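Local coordinates for protein putative peroxiredoxin MT2298 (Mycobacterium tuberculosis, PDB 5C04) that probably reduces hydrogen peroxide and organic hydroperoxides to water and alcohols as a thiol-specific, mycoredoxin-dependent peroxidase, at residues Asn32-Phe37 / Thr119-Arg124; Ile128-Met133 / Arg143-Ala148. The protein carries 1 engineered substitution. All blocks are in the same frame, centred on the assembly; numbering follows the deposited sequence.

Interaction 1: Asn32-Phe37 / Thr119-Arg124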
ATOM      1  N   ASN A  32      -7.422  19.040 -20.576  1.00 32.05           N
ATOM      2  CA  ASN A  32      -7.227  17.640 -20.921  1.00 31.38           C
ATOM      3  C   ASN A  32      -6.454  16.984 -19.781  1.00 30.01           C
ATOM      4  O   ASN A  32      -5.553  17.598 -19.198  1.00 31.02           O
ATOM      5  CB  ASN A  32      -6.470  17.490 -22.239  1.00 30.77           C
ATOM      6  CG  ASN A  32      -7.136  18.254 -23.365  1.00 32.14           C
ATOM      7  OD1 ASN A  32      -8.297  17.995 -23.675  1.00 32.87           O
ATOM      8  ND2 ASN A  32      -6.423  19.214 -23.947  1.00 33.65           N
ATOM      9  N   VAL A  33      -6.806  15.744 -19.488  1.00 27.35           N
ATOM     10  CA  VAL A  33      -6.223  15.031 -18.347  1.00 26.70           C
ATOM     11  C   VAL A  33      -5.527  13.768 -18.804  1.00 25.70           C
ATOM     12  O   VAL A  33      -6.143  12.888 -19.418  1.00 25.43           O
ATOM     13  CB  VAL A  33      -7.280  14.688 -17.286  1.00 27.02           C
ATOM     14  CG1 VAL A  33      -6.615  14.059 -16.056  1.00 26.11           C
ATOM     15  CG2 VAL A  33      -8.087  15.905 -16.850  1.00 28.18           C
ATOM     16  N   LEU A  34      -4.253  13.659 -18.421  1.00 24.41           N
ATOM     17  CA  LEU A  34      -3.455  12.459 -18.615  1.00 23.84           C
ATOM     18  C   LEU A  34      -3.567  11.644 -17.326  1.00 22.48           C
ATOM     19  O   LEU A  34      -3.179  12.131 -16.250  1.00 22.87           O
ATOM     20  CB  LEU A  34      -1.988  12.807 -18.847  1.00 23.90           C
ATOM     21  CG  LEU A  34      -1.035  11.636 -19.066  1.00 23.73           C
ATOM     22  CD1 LEU A  34      -1.289  10.897 -20.364  1.00 24.76           C
ATOM     23  CD2 LEU A  34       0.405  12.114 -18.985  1.00 24.87           C
ATOM     24  N   LEU A  35      -4.102  10.445 -17.468  1.00 21.48           N
ATOM     25  CA  LEU A  35      -4.197   9.474 -16.342  1.00 20.45           C
ATOM     26  C   LEU A  35      -3.123   8.425 -16.510  1.00 20.32           C
ATOM     27  O   LEU A  35      -3.141   7.663 -17.495  1.00 21.56           O
ATOM     28  CB  LEU A  35      -5.552   8.773 -16.343  1.00 22.14           C
ATOM     29  CG  LEU A  35      -6.778   9.685 -16.250  1.00 23.57           C
ATOM     30  CD1 LEU A  35      -8.046   8.860 -16.271  1.00 24.73           C
ATOM     31  CD2 LEU A  35      -6.726  10.569 -15.020  1.00 24.21           C
ATOM     32  N   VAL A  36      -2.172   8.396 -15.563  1.00 18.77           N
ATOM     33  CA  VAL A  36      -1.063   7.436 -15.593  1.00 18.69           C
ATOM     34  C   VAL A  36      -1.264   6.416 -14.452  1.00 18.31           C
ATOM     35  O   VAL A  36      -0.840   6.625 -13.302  1.00 18.97           O
ATOM     36  CB  VAL A  36       0.316   8.128 -15.493  1.00 18.40           C
ATOM     37  CG1 VAL A  36       1.436   7.092 -15.612  1.00 18.85           C
ATOM     38  CG2 VAL A  36       0.448   9.236 -16.576  1.00 19.36           C
ATOM     39  N   PHE A  37      -1.925   5.325 -14.787  1.00 17.95           N
ATOM     40  CA  PHE A  37      -2.032   4.182 -13.838  1.00 17.55           C
ATOM     41  C   PHE A  37      -0.690   3.491 -13.776  1.00 17.68           C
ATOM     42  O   PHE A  37      -0.020   3.329 -14.798  1.00 17.80           O
ATOM     43  CB  PHE A  37      -3.109   3.196 -14.288  1.00 18.39           C
ATOM     44  CG  PHE A  37      -4.513   3.722 -14.148  1.00 19.50           C
ATOM     45  CD1 PHE A  37      -5.118   4.450 -15.172  1.00 20.47           C
ATOM     46  CD2 PHE A  37      -5.255   3.459 -13.007  1.00 20.62           C
ATOM     47  CE1 PHE A  37      -6.426   4.912 -15.053  1.00 21.78           C
ATOM     48  CE2 PHE A  37      -6.567   3.909 -12.885  1.00 21.58           C
ATOM     49  CZ  PHE A  37      -7.138   4.643 -13.898  1.00 22.54           C
ATOM     50  N   THR A 119      -2.808   3.925 -19.507  1.00 22.74           N
ATOM     51  CA  THR A 119      -2.703   5.360 -19.681  1.00 22.32           C
ATOM     52  C   THR A 119      -3.883   5.841 -20.511  1.00 23.96           C
ATOM     53  O   THR A 119      -4.232   5.207 -21.503  1.00 25.60           O
ATOM     54  CB  THR A 119      -1.437   5.783 -20.454  1.00 22.41           C
ATOM     55  OG1 THR A 119      -0.334   4.926 -20.141  1.00 23.31           O
ATOM     56  CG2 THR A 119      -1.111   7.261 -20.203  1.00 22.59           C
ATOM     57  N   PHE A 120      -4.457   6.953 -20.111  1.00 23.50           N
ATOM     58  CA  PHE A 120      -5.565   7.560 -20.833  1.00 24.74           C
ATOM     59  C   PHE A 120      -5.372   9.038 -20.930  1.00 24.62           C
ATOM     60  O   PHE A 120      -4.771   9.673 -20.074  1.00 24.10           O
ATOM     61  CB  PHE A 120      -6.873   7.282 -20.092  1.00 25.60           C
ATOM     62  CG  PHE A 120      -7.162   5.839 -19.930  1.00 25.66           C
ATOM     63  CD1 PHE A 120      -6.698   5.173 -18.805  1.00 24.27           C
ATOM     64  CD2 PHE A 120      -7.907   5.139 -20.858  1.00 26.22           C
ATOM     65  CE1 PHE A 120      -6.927   3.826 -18.651  1.00 25.27           C
ATOM     66  CE2 PHE A 120      -8.151   3.795 -20.711  1.00 27.24           C
ATOM     67  CZ  PHE A 120      -7.670   3.134 -19.586  1.00 26.36           C
ATOM     68  N   VAL A 121      -5.865   9.614 -22.030  1.00 24.94           N
ATOM     69  CA  VAL A 121      -6.047  11.045 -22.099  1.00 26.18           C
ATOM     70  C   VAL A 121      -7.542  11.302 -22.217  1.00 28.64           C
ATOM     71  O   VAL A 121      -8.220  10.688 -23.065  1.00 29.68           O
ATOM     72  CB  VAL A 121      -5.286  11.672 -23.271  1.00 26.11           C
ATOM     73  CG1 VAL A 121      -5.673  13.146 -23.380  1.00 27.44           C
ATOM     74  CG2 VAL A 121      -3.785  11.487 -23.109  1.00 25.22           C
ATOM     75  N   VAL A 122      -8.036  12.164 -21.330  1.00 28.53           N
ATOM     76  CA  VAL A 122      -9.446  12.526 -21.245  1.00 31.08           C
ATOM     77  C   VAL A 122      -9.558  13.943 -21.749  1.00 32.02           C
ATOM     78  O   VAL A 122      -8.855  14.845 -21.277  1.00 31.79           O
ATOM     79  CB  VAL A 122      -9.980  12.455 -19.786  1.00 31.32           C
ATOM     80  CG1 VAL A 122     -11.468  12.752 -19.736  1.00 32.35           C
ATOM     81  CG2 VAL A 122      -9.707  11.092 -19.176  1.00 30.71           C
ATOM     82  N   ASP A 123     -10.438  14.173 -22.724  1.00 33.88           N
ATOM     83  CA  ASP A 123     -10.526  15.518 -23.262  1.00 35.36           C
ATOM     84  C   ASP A 123     -11.385  16.405 -22.362  1.00 36.53           C
ATOM     85  O   ASP A 123     -11.881  15.960 -21.321  1.00 35.23           O
ATOM     86  CB  ASP A 123     -10.973  15.520 -24.739  1.00 36.63           C
ATOM     87  CG  ASP A 123     -12.436  15.181 -24.939  1.00 38.74           C
ATOM     88  OD1 ASP A 123     -13.239  15.158 -23.981  1.00 39.05           O
ATOM     89  OD2 ASP A 123     -12.797  14.970 -26.122  1.00 40.41           O
ATOM     90  N   ARG A 124     -11.594  17.651 -22.771  1.00 37.03           N
ATOM     91  CA  ARG A 124     -12.283  18.627 -21.929  0.50 38.73           C
ATOM     92  C   ARG A 124     -13.777  18.334 -21.764  1.00 39.79           C
ATOM     93  O   ARG A 124     -14.433  18.918 -20.909  1.00 42.38           O
ATOM     94  CB  ARG A 124     -12.082  20.038 -22.479  0.50 40.18           C
ATOM     95  CG  ARG A 124     -10.668  20.572 -22.310  0.50 39.78           C
ATOM     96  CD  ARG A 124     -10.579  22.012 -22.786  0.50 41.61           C
ATOM     97  NE  ARG A 124     -10.663  22.114 -24.241  0.50 42.52           N
ATOM     98  CZ  ARG A 124      -9.615  22.182 -25.059  0.50 42.80           C
ATOM     99  NH1 ARG A 124      -9.802  22.278 -26.369  0.50 43.84           N
ATOM    100  NH2 ARG A 124      -8.378  22.153 -24.579  0.50 41.91           N
TER
HETATM  101  O   HOH W   1     -10.229  18.858 -25.210  1.00 38.86           O
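Val33 with Val122 and Leu35 with Phe120 are the hydrogen-bonded pairs of an antiparallel ladder, two bonds each; Leu34 with Val121 and Val36 with Thr119 are the non-hydrogen-bonded pairs. Val33 N reaches Val122 O at 2.9 Å, and the return bond, Val122 N to Val33 O, measures 2.8 Å. All four bonds are nearly straight, with angles at hydrogen of 160° or more. CA-H...O contacts lie between them, such as Thr119 CA to Leu35 O at 3.2 Å.

The apolar contacts divide between two faces. On that of Leu34, Val36, Thr119 and Val121, Leu34 (CG opposite the backbone N, chi1 180°) sends CD1 to the Thr119 CG2 methyl at 3.6 Å and also onto Val121 CG2; Thr119 OG1 bonds Glu132 instead. Beta-branched valine and threonine suit extended backbone, and Trp145 and Ala148 of helix 143-150 pack over this face. On the other, Leu35 CD1 crosses Val122 CG2, while the rings of Phe37 and Phe120 meet rim to rim, planes at 84°, with CE1 of Phe37 3.8 Å from CD1 of Phe120; Tyr105 touches both.

Polar chemistry gathers at the Asn32 end. A water donates to Asn32 OD1 at 2.6 Å and accepts from Arg124 N, while Asn32 ND2 turns to Leu152 O and Asp123 OD2 to Arg129.

The contact is thus a buried thioredoxin-fold ladder whose facing N-H and C=O groups are paired, giving way to a water-bridged amide where strand 32-37 begins and strand 114-122 ends.

Interaction 2: Ile128-Met133 / Arg143-Ala148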
ATOM      1  N   ILE A 128     -12.559   9.709 -23.575  1.00 36.12           N
ATOM      2  CA  ILE A 128     -11.227   9.099 -23.745  1.00 34.51           C
ATOM      3  C   ILE A 128     -10.797   9.269 -25.205  1.00 35.93           C
ATOM      4  O   ILE A 128     -11.521   8.867 -26.126  1.00 36.48           O
ATOM      5  CB  ILE A 128     -11.223   7.598 -23.342  1.00 34.70           C
ATOM      6  CG1 ILE A 128     -11.483   7.468 -21.842  1.00 35.20           C
ATOM      7  CG2 ILE A 128      -9.913   6.922 -23.715  1.00 33.43           C
ATOM      8  CD1 ILE A 128     -11.795   6.059 -21.381  1.00 35.55           C
ATOM      9  N   ARG A 129      -9.660   9.924 -25.397  1.00 35.04           N
ATOM     10  CA  ARG A 129      -9.116  10.194 -26.734  1.00 34.69           C
ATOM     11  C   ARG A 129      -7.825   9.439 -27.025  1.00 33.93           C
ATOM     12  O   ARG A 129      -7.358   9.410 -28.174  1.00 34.42           O
ATOM     13  CB  ARG A 129      -8.895  11.700 -26.893  1.00 37.37           C
ATOM     14  CG  ARG A 129     -10.177  12.523 -26.799  1.00 40.04           C
ATOM     15  CD  ARG A 129     -11.166  12.205 -27.916  1.00 42.79           C
ATOM     16  NE  ARG A 129     -12.431  12.931 -27.763  1.00 47.23           N
ATOM     17  CZ  ARG A 129     -13.511  12.732 -28.519  1.00 50.34           C
ATOM     18  NH1 ARG A 129     -13.490  11.832 -29.502  1.00 51.39           N
ATOM     19  NH2 ARG A 129     -14.622  13.440 -28.302  1.00 53.46           N
ATOM     20  N   PHE A 130      -7.229   8.858 -25.974  1.00 30.43           N
ATOM     21  CA  PHE A 130      -6.055   8.027 -26.090  1.00 29.07           C
ATOM     22  C   PHE A 130      -6.199   6.961 -25.004  1.00 29.27           C
ATOM     23  O   PHE A 130      -6.671   7.273 -23.899  1.00 29.75           O
ATOM     24  CB  PHE A 130      -4.781   8.856 -25.857  1.00 28.67           C
ATOM     25  CG  PHE A 130      -3.534   8.036 -25.773  1.00 27.85           C
ATOM     26  CD1 PHE A 130      -2.870   7.596 -26.906  1.00 28.07           C
ATOM     27  CD2 PHE A 130      -3.012   7.671 -24.534  1.00 27.44           C
ATOM     28  CE1 PHE A 130      -1.707   6.838 -26.815  1.00 27.28           C
ATOM     29  CE2 PHE A 130      -1.883   6.904 -24.447  1.00 26.28           C
ATOM     30  CZ  PHE A 130      -1.230   6.456 -25.560  1.00 27.62           C
ATOM     31  N   ALA A 131      -5.799   5.734 -25.330  1.00 29.63           N
ATOM     32  CA  ALA A 131      -5.912   4.612 -24.387  1.00 28.82           C
ATOM     33  C   ALA A 131      -4.883   3.547 -24.678  1.00 29.68           C
ATOM     34  O   ALA A 131      -4.772   3.069 -25.808  1.00 31.15           O
ATOM     35  CB  ALA A 131      -7.315   4.018 -24.418  1.00 31.31           C
ATOM     36  N   GLU A 132      -4.120   3.152 -23.654  1.00 27.20           N
ATOM     37  CA  GLU A 132      -3.210   2.039 -23.811  1.00 26.68           C
ATOM     38  C   GLU A 132      -3.132   1.280 -22.500  1.00 26.19           C
ATOM     39  O   GLU A 132      -3.464   1.835 -21.430  1.00 26.81           O
ATOM     40  CB  GLU A 132      -1.816   2.507 -24.196  1.00 27.56           C
ATOM     41  CG  GLU A 132      -1.087   3.228 -23.066  1.00 26.54           C
ATOM     42  CD  GLU A 132       0.289   3.749 -23.391  1.00 27.93           C
ATOM     43  OE1 GLU A 132       0.842   3.444 -24.486  1.00 30.23           O
ATOM     44  OE2 GLU A 132       0.839   4.486 -22.523  1.00 25.68           O
ATOM     45  N   MET A 133      -2.676   0.037 -22.584  1.00 26.61           N
ATOM     46  CA  MET A 133      -2.355  -0.729 -21.374  1.00 26.46           C
ATOM     47  C   MET A 133      -1.216  -1.681 -21.617  1.00 27.57           C
ATOM     48  O   MET A 133      -1.336  -2.615 -22.416  1.00 29.63           O
ATOM     49  CB  MET A 133      -3.557  -1.517 -20.859  1.00 27.51           C
ATOM     50  CG  MET A 133      -3.369  -2.033 -19.435  1.00 27.21           C
ATOM     51  SD  MET A 133      -4.542  -3.310 -18.931  1.00 28.57           S
ATOM     52  CE  MET A 133      -3.996  -4.728 -19.874  1.00 31.96           C
ATOM     53  N   ARG A 143       6.321   9.519 -25.618  1.00 27.66           N
ATOM     54  CA  ARG A 143       6.050  10.307 -26.829  1.00 28.61           C
ATOM     55  C   ARG A 143       4.581  10.249 -27.271  1.00 27.78           C
ATOM     56  O   ARG A 143       4.026  11.202 -27.797  1.00 29.80           O
ATOM     57  CB  ARG A 143       6.917   9.831 -28.002  1.00 32.51           C
ATOM     58  CG  ARG A 143       8.413   9.798 -27.775  1.00 34.13           C
ATOM     59  CD  ARG A 143       9.086   9.312 -29.061  1.00 37.71           C
ATOM     60  NE  ARG A 143       8.545   8.009 -29.471  1.00 39.90           N
ATOM     61  CZ  ARG A 143       8.482   7.537 -30.716  1.00 43.78           C
ATOM     62  NH1 ARG A 143       8.955   8.237 -31.751  1.00 43.98           N
ATOM     63  NH2 ARG A 143       7.946   6.335 -30.926  1.00 44.07           N
ATOM     64  N   LEU A 144       3.945   9.107 -27.039  1.00 25.37           N
ATOM     65  CA  LEU A 144       2.557   8.924 -27.395  1.00 27.42           C
ATOM     66  C   LEU A 144       1.664   9.828 -26.534  1.00 26.26           C
ATOM     67  O   LEU A 144       0.627  10.337 -26.960  1.00 27.85           O
ATOM     68  CB  LEU A 144       2.171   7.451 -27.265  1.00 29.73           C
ATOM     69  CG  LEU A 144       3.084   6.408 -27.953  1.00 32.39           C
ATOM     70  CD1 LEU A 144       2.610   4.994 -27.629  1.00 34.74           C
ATOM     71  CD2 LEU A 144       3.175   6.604 -29.448  1.00 34.62           C
ATOM     72  N   TRP A 145       2.071  10.012 -25.276  1.00 25.62           N
ATOM     73  CA  TRP A 145       1.310  10.830 -24.367  1.00 25.15           C
ATOM     74  C   TRP A 145       1.344  12.294 -24.739  1.00 25.65           C
ATOM     75  O   TRP A 145       0.326  12.934 -24.804  1.00 25.64           O
ATOM     76  CB  TRP A 145       1.883  10.711 -22.937  1.00 24.80           C
ATOM     77  CG  TRP A 145       2.040   9.311 -22.382  1.00 23.60           C
ATOM     78  CD1 TRP A 145       1.652   8.107 -22.946  1.00 24.23           C
ATOM     79  CD2 TRP A 145       2.593   8.981 -21.099  1.00 21.69           C
ATOM     80  NE1 TRP A 145       1.987   7.066 -22.106  1.00 22.88           N
ATOM     81  CE2 TRP A 145       2.535   7.580 -20.956  1.00 21.69           C
ATOM     82  CE3 TRP A 145       3.138   9.751 -20.064  1.00 22.00           C
ATOM     83  CZ2 TRP A 145       2.982   6.929 -19.799  1.00 21.16           C
ATOM     84  CZ3 TRP A 145       3.572   9.107 -18.932  1.00 20.59           C
ATOM     85  CH2 TRP A 145       3.519   7.718 -18.823  1.00 20.81           C
ATOM     86  N   THR A 146       2.544  12.813 -24.965  1.00 27.32           N
ATOM     87  CA  THR A 146       2.665  14.198 -25.397  1.00 29.64           C
ATOM     88  C   THR A 146       1.956  14.416 -26.741  1.00 30.41           C
ATOM     89  O   THR A 146       1.302  15.426 -26.924  1.00 30.23           O
ATOM     90  CB  THR A 146       4.127  14.655 -25.508  1.00 31.64           C
ATOM     91  OG1 THR A 146       4.853  13.776 -26.357  1.00 34.59           O
ATOM     92  CG2 THR A 146       4.807  14.665 -24.165  1.00 32.41           C
ATOM     93  N   ASP A 147       2.070  13.465 -27.665  1.00 28.79           N
ATOM     94  CA  ASP A 147       1.375  13.594 -28.949  1.00 29.50           C
ATOM     95  C   ASP A 147      -0.137  13.671 -28.784  1.00 29.83           C
ATOM     96  O   ASP A 147      -0.809  14.456 -29.432  1.00 31.15           O
ATOM     97  CB  ASP A 147       1.720  12.418 -29.856  1.00 29.94           C
ATOM     98  CG  ASP A 147       0.960  12.456 -31.155  1.00 31.87           C
ATOM     99  OD1 ASP A 147       1.289  13.340 -31.972  1.00 32.10           O
ATOM    100  OD2 ASP A 147      -0.002  11.672 -31.322  1.00 31.70           O
ATOM    101  N   ALA A 148      -0.678  12.830 -27.902  1.00 27.86           N
ATOM    102  CA  ALA A 148      -2.101  12.784 -27.659  1.00 30.33           C
ATOM    103  C   ALA A 148      -2.623  14.104 -27.085  1.00 31.40           C
ATOM    104  O   ALA A 148      -3.670  14.605 -27.483  1.00 33.61           O
ATOM    105  CB  ALA A 148      -2.421  11.625 -26.704  1.00 29.79           C
TER
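Phe130 lays its side chain against helix 143-148, and the closest packing starts at its base, where CB lies 3.7 Å from Ala148 CB. The small methyl suits this place because it lets the strand's aromatic residue come near the helix backbone. With CG opposite the backbone N (chi1 172°), the ring extends toward the helix: CZ rests on Leu144 CB at 3.9 Å, and CE2 meets Trp145 CD1 at 4.0 Å. The two aromatic systems are set obliquely.

Beside this apolar patch is one directed bond. Trp145 NE1 donates to Glu132 OE2 at 2.9 Å, with an angle at hydrogen of 155°. The oxygen sits at the edge of the indole near its plane and is approached on its syn side, though 30° out of the carboxylate plane. Glu132 OE2 is also hydrogen-bonded to Thr119 OG1, and OE1 is salt-bridged to Lys134; these partners would favour the charged form of the buried carboxylate.

The solvent side is looser. Exposed Leu144 touches Phe130 with CB, and its CD1 lies 3.9 Å from Glu132 OE1, a van der Waals approach, while Phe130 itself is partly exposed.

Helix 143-150 thus runs nearly antiparallel to strand 128-134, their segment axes 9.4 Å apart, and lies over one face of the sheet, aligned with the strand: Trp145 continues onto Leu34 and Val36 of strand 32-37, and Ala148 onto Val121 of strand 114-122.

Overall arrangement
Interaction 1 belongs to the buried core and joins two sheet strands, whereas interaction 2 is partly buried and sets the C-terminal helix on the neighbouring strand of that sheet. The first relies on repeated backbone bonds with apolar packing on both faces; the second buries less than half as much surface and relies on side chains, with a single directed bond between the segments. They meet along strands 114-122 and 128-134, adjacent in sheet and sequence. Asp123 OD2 is salt-bridged to Arg129 NE at 2.6 Å, Thr119 OG1 and Glu132 OE2 are 2.7 Å apart, a probable hydrogen bond, and Trp145 packs on the Leu34 and Thr119 face of interaction 1.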